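Local structure of putative surface-anchored fimbrial subunit (Corynebacterium diphtheriae, 3HR6) at residues Val148-Asp153 and Lys168-Thr173; Lys204-Leu209 and Val253-Ala258. The protein forms, as the major pilin SpaA, the shaft of a corynebacterial pilus from tandem Ig-like modules stabilised by isopeptide and disulfide bonds. All blocks are in the same frame, centred on the assembly; numbering follows the deposited sequence.

Overall arrangement
Both contacts lie in one five-stranded antiparallel sheet of an Ig-like module, and together they illustrate how a sheet divides its chemistry between its two faces. Contact 1 pairs the outermost strand 148-152 with strand 166-174; contact 2 pairs strand 251-259 with strand 206-209. Strands 166-174 and 251-259 are neighbours, so backbone bonds of Y169 with F256 and V171 with V254 join the two contacts, whose centres are about 9 Å apart. Contact 1 is partly buried and carries an isopeptide lysine on its inner face and a calcium ligand at one end. Contact 2 lies nearer the surface, with aliphatic packing inside and a largely polar outer face of threonines, a glutamate, a valine and water.

Contact 1 (Val148-Asp153 and Lys168-Thr173); sequences VKTAVD and KYRVAT. With CA (calcium ion), chain B.
V148, T150 and V152 form antiparallel hydrogen-bonded pairs with A172, R170 and K168, joining the outermost strand 148-152 to its neighbour in the five-stranded sheet of an Ig-like pilin module. Six backbone bonds join them, from 2.8 Å for T150 N to R170 O up to 3.1 Å for K168 N to V152 O, the most bent of the set at 141°.

On the inner face K149 passes over one face of the Y169 ring. With CG anti to the backbone N and the rest of the chain extended, K149 CE lies toward the rim, 3.5 Å from Y169 CD1. Its NZ stands over the ring, 11° off the normal through the centroid. This NZ is covalently linked to N271, an intramolecular isopeptide bond that ties the strand to strand 268-276, and it also hydrogen-bonds D191; it is thus an amide nitrogen over the ring rather than a free ammonium. A151 CB meets the same ring at Y169 CE1, 3.8 Å away.

The face of V148, T150, V152, K168, R170 and A172 is mixed; one water there bridges V148 O, T150 OG1 and, in the guanidinium plane, R170 NH1. Beyond the strand D153 chelates calcium, a site shared with D155, Q158, G160 and E165, D153 OD2 lying 2.7 Å from the ion.

Contact 2 (Lys204-Leu209 and Val253-Ala258); sequences KITVTL and VVEFEA
T206 and T208 form antiparallel hydrogen-bonded pairs with E255 and V253, the short strand axes running 4.8 Å apart at 165°. This pairing within the Ig-like sheet is made by four backbone bonds, the shortest from V253 N to T208 O at 2.8 Å. CA-H...O contacts accompany these bonds and continue to K204 and I205: the CA-H of F256 is directed almost straight at K204 O, 3.6 Å from CA, and I205 CA lies 3.3 Å from E255 O.

The inward-facing side chains are apolar. I205 brings its CG1 branch to within 4.0 Å of F256 CB, the two side chains crossing, while V207 and V254 meet more loosely through their CG2 methyls. All four also pack on L232 or V234 of strand 229-236, which lies in the facing sheet.

The face of T206, T208, V253 and E255 is more polar and carries two bound waters. Both threonines hold OG1 between the backbone N and the carbonyl carbon, which lays T206 OG1 3.4 Å from E255 CB and T208 OG1 alongside V253 CB. Past the last pair K204 CD lies 3.5 Å from the carboxylate carbon CD of E257, but the bend at the last lysine torsion leads NZ away to a salt bridge with D201. T206 OG1 hydrogen-bonds two waters; one of these donates to V253 O, and the other, 2.7 Å from OG1, donates to E255 OE1.

Contact 1 (Val148-Asp153 and Lys168-Thr173)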
loop_
_atom_site.group_PDB
_atom_site.type_symbol
_atom_site.label_atom_id
_atom_site.label_comp_id
_atom_site.label_asym_id
_atom_site.label_seq_id
_atom_site.Cartn_x
_atom_site.Cartn_y
_atom_site.Cartn_z
ATOM N N VAL A 148 -7.613 2.885 2.967
ATOM C CA VAL A 148 -8.145 3.410 1.712
ATOM C C VAL A 148 -7.124 4.431 1.204
ATOM O O VAL A 148 -6.918 5.447 1.831
ATOM C CB VAL A 148 -9.499 4.088 1.936
ATOM C CG1 VAL A 148 -9.996 4.738 0.637
ATOM C CG2 VAL A 148 -10.508 3.083 2.497
ATOM N N LYS A 149 -6.500 4.070 0.098
ATOM C CA LYS A 149 -5.563 4.921 -0.594
ATOM C C LYS A 149 -6.229 5.590 -1.779
ATOM O O LYS A 149 -6.838 4.935 -2.621
ATOM C CB LYS A 149 -4.322 4.143 -1.021
ATOM C CG LYS A 149 -3.275 5.029 -1.667
ATOM C CD LYS A 149 -2.010 4.334 -1.980
ATOM C CE LYS A 149 -1.052 5.267 -2.739
ATOM N NZ LYS A 149 0.367 4.844 -2.711
ATOM N N THR A 150 -6.063 6.891 -1.881
ATOM C CA THR A 150 -6.480 7.674 -3.025
ATOM C C THR A 150 -5.363 8.569 -3.534
ATOM O O THR A 150 -4.378 8.823 -2.838
ATOM C CB THR A 150 -7.689 8.505 -2.676
ATOM O OG1 THR A 150 -7.414 9.363 -1.535
ATOM C CG2 THR A 150 -8.921 7.602 -2.456
ATOM N N ALA A 151 -5.557 9.073 -4.738
ATOM C CA ALA A 151 -4.658 10.049 -5.370
ATOM C C ALA A 151 -5.430 11.334 -5.579
ATOM O O ALA A 151 -6.633 11.323 -5.814
ATOM C CB ALA A 151 -4.130 9.547 -6.698
ATOM N N VAL A 152 -4.720 12.448 -5.410
ATOM C CA VAL A 152 -5.264 13.782 -5.504
ATOM C C VAL A 152 -4.300 14.586 -6.398
ATOM O O VAL A 152 -3.108 14.378 -6.349
ATOM C CB VAL A 152 -5.330 14.409 -4.101
ATOM C CG1 VAL A 152 -5.664 15.863 -4.163
ATOM C CG2 VAL A 152 -6.369 13.607 -3.261
ATOM N N ASP A 153 -4.835 15.458 -7.248
ATOM C CA ASP A 153 -3.995 16.401 -7.986
ATOM C C ASP A 153 -3.728 17.587 -7.036
ATOM O O ASP A 153 -4.653 18.351 -6.654
ATOM C CB ASP A 153 -4.703 16.903 -9.240
ATOM C CG ASP A 153 -3.842 17.840 -10.048
ATOM O OD1 ASP A 153 -2.651 18.013 -9.684
ATOM O OD2 ASP A 153 -4.352 18.373 -11.065
ATOM N N LYS A 168 -0.247 13.597 -5.404
ATOM C CA LYS A 168 -0.484 13.532 -3.967
ATOM C C LYS A 168 -1.256 12.258 -3.674
ATOM O O LYS A 168 -2.157 11.886 -4.410
ATOM C CB LYS A 168 -1.280 14.741 -3.517
ATOM C CG LYS A 168 -1.622 14.782 -2.030
ATOM C CD LYS A 168 -2.084 16.176 -1.663
ATOM C CE LYS A 168 -2.691 16.249 -0.340
ATOM N NZ LYS A 168 -3.177 17.635 -0.065
ATOM N N TYR A 169 -0.851 11.557 -2.627
ATOM C CA TYR A 169 -1.564 10.390 -2.145
ATOM C C TYR A 169 -2.067 10.604 -0.747
ATOM O O TYR A 169 -1.478 11.322 0.035
ATOM C CB TYR A 169 -0.690 9.171 -2.171
ATOM C CG TYR A 169 -0.318 8.692 -3.523
ATOM C CD1 TYR A 169 -1.286 8.287 -4.428
ATOM C CD2 TYR A 169 0.991 8.653 -3.918
ATOM C CE1 TYR A 169 -0.909 7.830 -5.723
ATOM C CE2 TYR A 169 1.368 8.196 -5.149
ATOM C CZ TYR A 169 0.404 7.807 -6.052
ATOM O OH TYR A 169 0.886 7.396 -7.274
ATOM N N ARG A 170 -3.176 9.963 -0.453
ATOM C CA ARG A 170 -3.844 10.017 0.839
ATOM C C ARG A 170 -4.155 8.579 1.222
ATOM O O ARG A 170 -4.767 7.830 0.451
ATOM C CB ARG A 170 -5.125 10.814 0.746
ATOM C CG ARG A 170 -5.893 10.885 2.010
ATOM C CD ARG A 170 -7.218 11.520 1.758
ATOM N NE ARG A 170 -7.902 11.876 2.985
ATOM C CZ ARG A 170 -8.733 11.096 3.661
ATOM N NH1 ARG A 170 -9.016 9.865 3.240
ATOM N NH2 ARG A 170 -9.310 11.568 4.784
ATOM N N VAL A 171 -3.688 8.193 2.401
ATOM C CA VAL A 171 -3.872 6.864 2.944
ATOM C C VAL A 171 -4.607 6.963 4.271
ATOM O O VAL A 171 -4.078 7.522 5.275
ATOM C CB VAL A 171 -2.530 6.117 3.182
ATOM C CG1 VAL A 171 -2.804 4.692 3.817
ATOM C CG2 VAL A 171 -1.743 5.993 1.898
ATOM N N ALA A 172 -5.834 6.473 4.298
ATOM C CA ALA A 172 -6.690 6.543 5.478
ATOM C C ALA A 172 -6.798 5.154 6.139
ATOM O O ALA A 172 -7.320 4.242 5.504
ATOM C CB ALA A 172 -8.026 7.025 5.113
ATOM N N THR A 173 -6.285 5.031 7.359
ATOM C CA THR A 173 -6.240 3.763 8.086
ATOM C C THR A 173 -7.085 3.849 9.302
ATOM O O THR A 173 -6.944 4.744 10.098
ATOM C CB THR A 173 -4.781 3.450 8.506
ATOM O OG1 THR A 173 -3.967 3.375 7.335
ATOM C CG2 THR A 173 -4.635 2.178 9.349
HETATM CA CA CA B . -1.891 19.135 -11.723
HETATM O O HOH W 1 -7.896 8.135 0.997
HETATM O O HOH W 2 0.147 18.684 -10.116
HETATM O O HOH W 3 -0.783 21.448 -12.214
#

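Contact 2 (Lys204-Leu209 and Val253-Ala258)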
loop_
_atom_site.group_PDB
_atom_site.type_symbol
_atom_site.label_atom_id
_atom_site.label_comp_id
_atom_site.label_asym_id
_atom_site.label_seq_id
_atom_site.Cartn_x
_atom_site.Cartn_y
_atom_site.Cartn_z
ATOM N N LYS A 204 5.668 18.324 2.863
ATOM C CA LYS A 204 4.304 17.994 2.462
ATOM C C LYS A 204 3.808 16.656 2.955
ATOM O O LYS A 204 2.769 16.222 2.534
ATOM C CB LYS A 204 4.161 18.154 0.950
ATOM C CG LYS A 204 4.388 19.601 0.536
ATOM C CD LYS A 204 4.159 19.784 -0.930
ATOM C CE LYS A 204 4.050 21.254 -1.338
ATOM N NZ LYS A 204 5.363 21.808 -1.669
ATOM N N ILE A 205 4.533 16.010 3.869
ATOM C CA ILE A 205 4.065 14.777 4.499
ATOM C C ILE A 205 3.315 15.167 5.745
ATOM O O ILE A 205 3.858 15.820 6.607
ATOM C CB ILE A 205 5.208 13.825 4.879
ATOM C CG1 ILE A 205 6.080 13.526 3.641
ATOM C CG2 ILE A 205 4.647 12.548 5.451
ATOM C CD1 ILE A 205 7.403 12.864 4.004
ATOM N N THR A 206 2.047 14.753 5.810
ATOM C CA THR A 206 1.230 15.085 6.949
ATOM C C THR A 206 0.597 13.835 7.538
ATOM O O THR A 206 0.305 12.854 6.837
ATOM C CB THR A 206 0.116 16.093 6.582
ATOM O OG1 THR A 206 -0.781 15.473 5.651
ATOM C CG2 THR A 206 0.752 17.408 5.983
ATOM N N VAL A 207 0.385 13.917 8.840
ATOM C CA VAL A 207 -0.158 12.818 9.588
ATOM C C VAL A 207 -1.166 13.407 10.557
ATOM O O VAL A 207 -0.853 14.332 11.367
ATOM C CB VAL A 207 0.910 12.028 10.357
ATOM C CG1 VAL A 207 0.287 10.832 11.075
ATOM C CG2 VAL A 207 2.068 11.574 9.475
ATOM N N THR A 208 -2.381 12.863 10.486
ATOM C CA THR A 208 -3.437 13.248 11.405
ATOM C C THR A 208 -4.105 11.999 11.995
ATOM O O THR A 208 -4.169 10.955 11.355
ATOM C CB THR A 208 -4.511 14.091 10.711
ATOM O OG1 THR A 208 -5.206 13.303 9.746
ATOM C CG2 THR A 208 -3.887 15.289 9.978
ATOM N N LEU A 209 -4.560 12.109 13.226
ATOM C CA LEU A 209 -5.343 11.070 13.897
ATOM C C LEU A 209 -6.659 11.692 14.335
ATOM O O LEU A 209 -6.665 12.617 15.112
ATOM C CB LEU A 209 -4.595 10.541 15.114
ATOM C CG LEU A 209 -5.232 9.410 15.932
ATOM C CD1 LEU A 209 -5.527 8.195 15.033
ATOM C CD2 LEU A 209 -4.377 9.030 17.107
ATOM N N VAL A 253 -4.572 9.405 9.038
ATOM C CA VAL A 253 -4.484 9.790 7.640
ATOM C C VAL A 253 -3.094 10.316 7.363
ATOM O O VAL A 253 -2.653 11.182 8.080
ATOM C CB VAL A 253 -5.529 10.857 7.267
ATOM C CG1 VAL A 253 -5.356 11.260 5.778
ATOM C CG2 VAL A 253 -6.968 10.312 7.567
ATOM N N VAL A 254 -2.402 9.682 6.429
ATOM C CA VAL A 254 -1.101 10.076 5.948
ATOM C C VAL A 254 -1.323 10.644 4.568
ATOM O O VAL A 254 -1.943 9.985 3.695
ATOM C CB VAL A 254 -0.149 8.874 5.885
ATOM C CG1 VAL A 254 1.225 9.249 5.257
ATOM C CG2 VAL A 254 -0.006 8.283 7.291
ATOM N N GLU A 255 -0.838 11.866 4.349
ATOM C CA GLU A 255 -0.806 12.437 3.016
ATOM C C GLU A 255 0.579 12.833 2.634
ATOM O O GLU A 255 1.357 13.229 3.470
ATOM C CB GLU A 255 -1.708 13.653 2.902
ATOM C CG GLU A 255 -3.159 13.278 3.002
ATOM C CD GLU A 255 -4.068 14.470 2.704
ATOM O OE1 GLU A 255 -3.690 15.629 2.995
ATOM O OE2 GLU A 255 -5.155 14.232 2.145
ATOM N N PHE A 256 0.900 12.679 1.354
ATOM C CA PHE A 256 2.175 13.148 0.850
ATOM C C PHE A 256 2.117 13.439 -0.639
ATOM O O PHE A 256 1.249 12.933 -1.352
ATOM C CB PHE A 256 3.272 12.116 1.174
ATOM C CG PHE A 256 3.121 10.797 0.477
ATOM C CD1 PHE A 256 3.796 10.512 -0.692
ATOM C CD2 PHE A 256 2.294 9.798 1.027
ATOM C CE1 PHE A 256 3.635 9.257 -1.310
ATOM C CE2 PHE A 256 2.123 8.557 0.398
ATOM C CZ PHE A 256 2.820 8.287 -0.746
ATOM N N GLU A 257 3.077 14.252 -1.067
ATOM C CA GLU A 257 3.278 14.548 -2.471
ATOM C C GLU A 257 4.622 13.963 -2.939
ATOM O O GLU A 257 5.565 13.834 -2.160
ATOM C CB GLU A 257 3.254 16.041 -2.743
ATOM C CG GLU A 257 1.933 16.700 -2.506
ATOM C CD GLU A 257 1.889 18.138 -3.013
ATOM O OE1 GLU A 257 2.665 18.473 -3.933
ATOM O OE2 GLU A 257 1.078 18.932 -2.495
ATOM N N ALA A 258 4.667 13.588 -4.209
ATOM C CA ALA A 258 5.938 13.219 -4.826
ATOM C C ALA A 258 5.942 13.594 -6.293
ATOM O O ALA A 258 4.888 13.614 -6.922
ATOM C CB ALA A 258 6.174 11.734 -4.677
HETATM O O HOH W 4 -2.712 13.880 6.792
HETATM O O HOH W 5 -1.563 17.108 3.591
#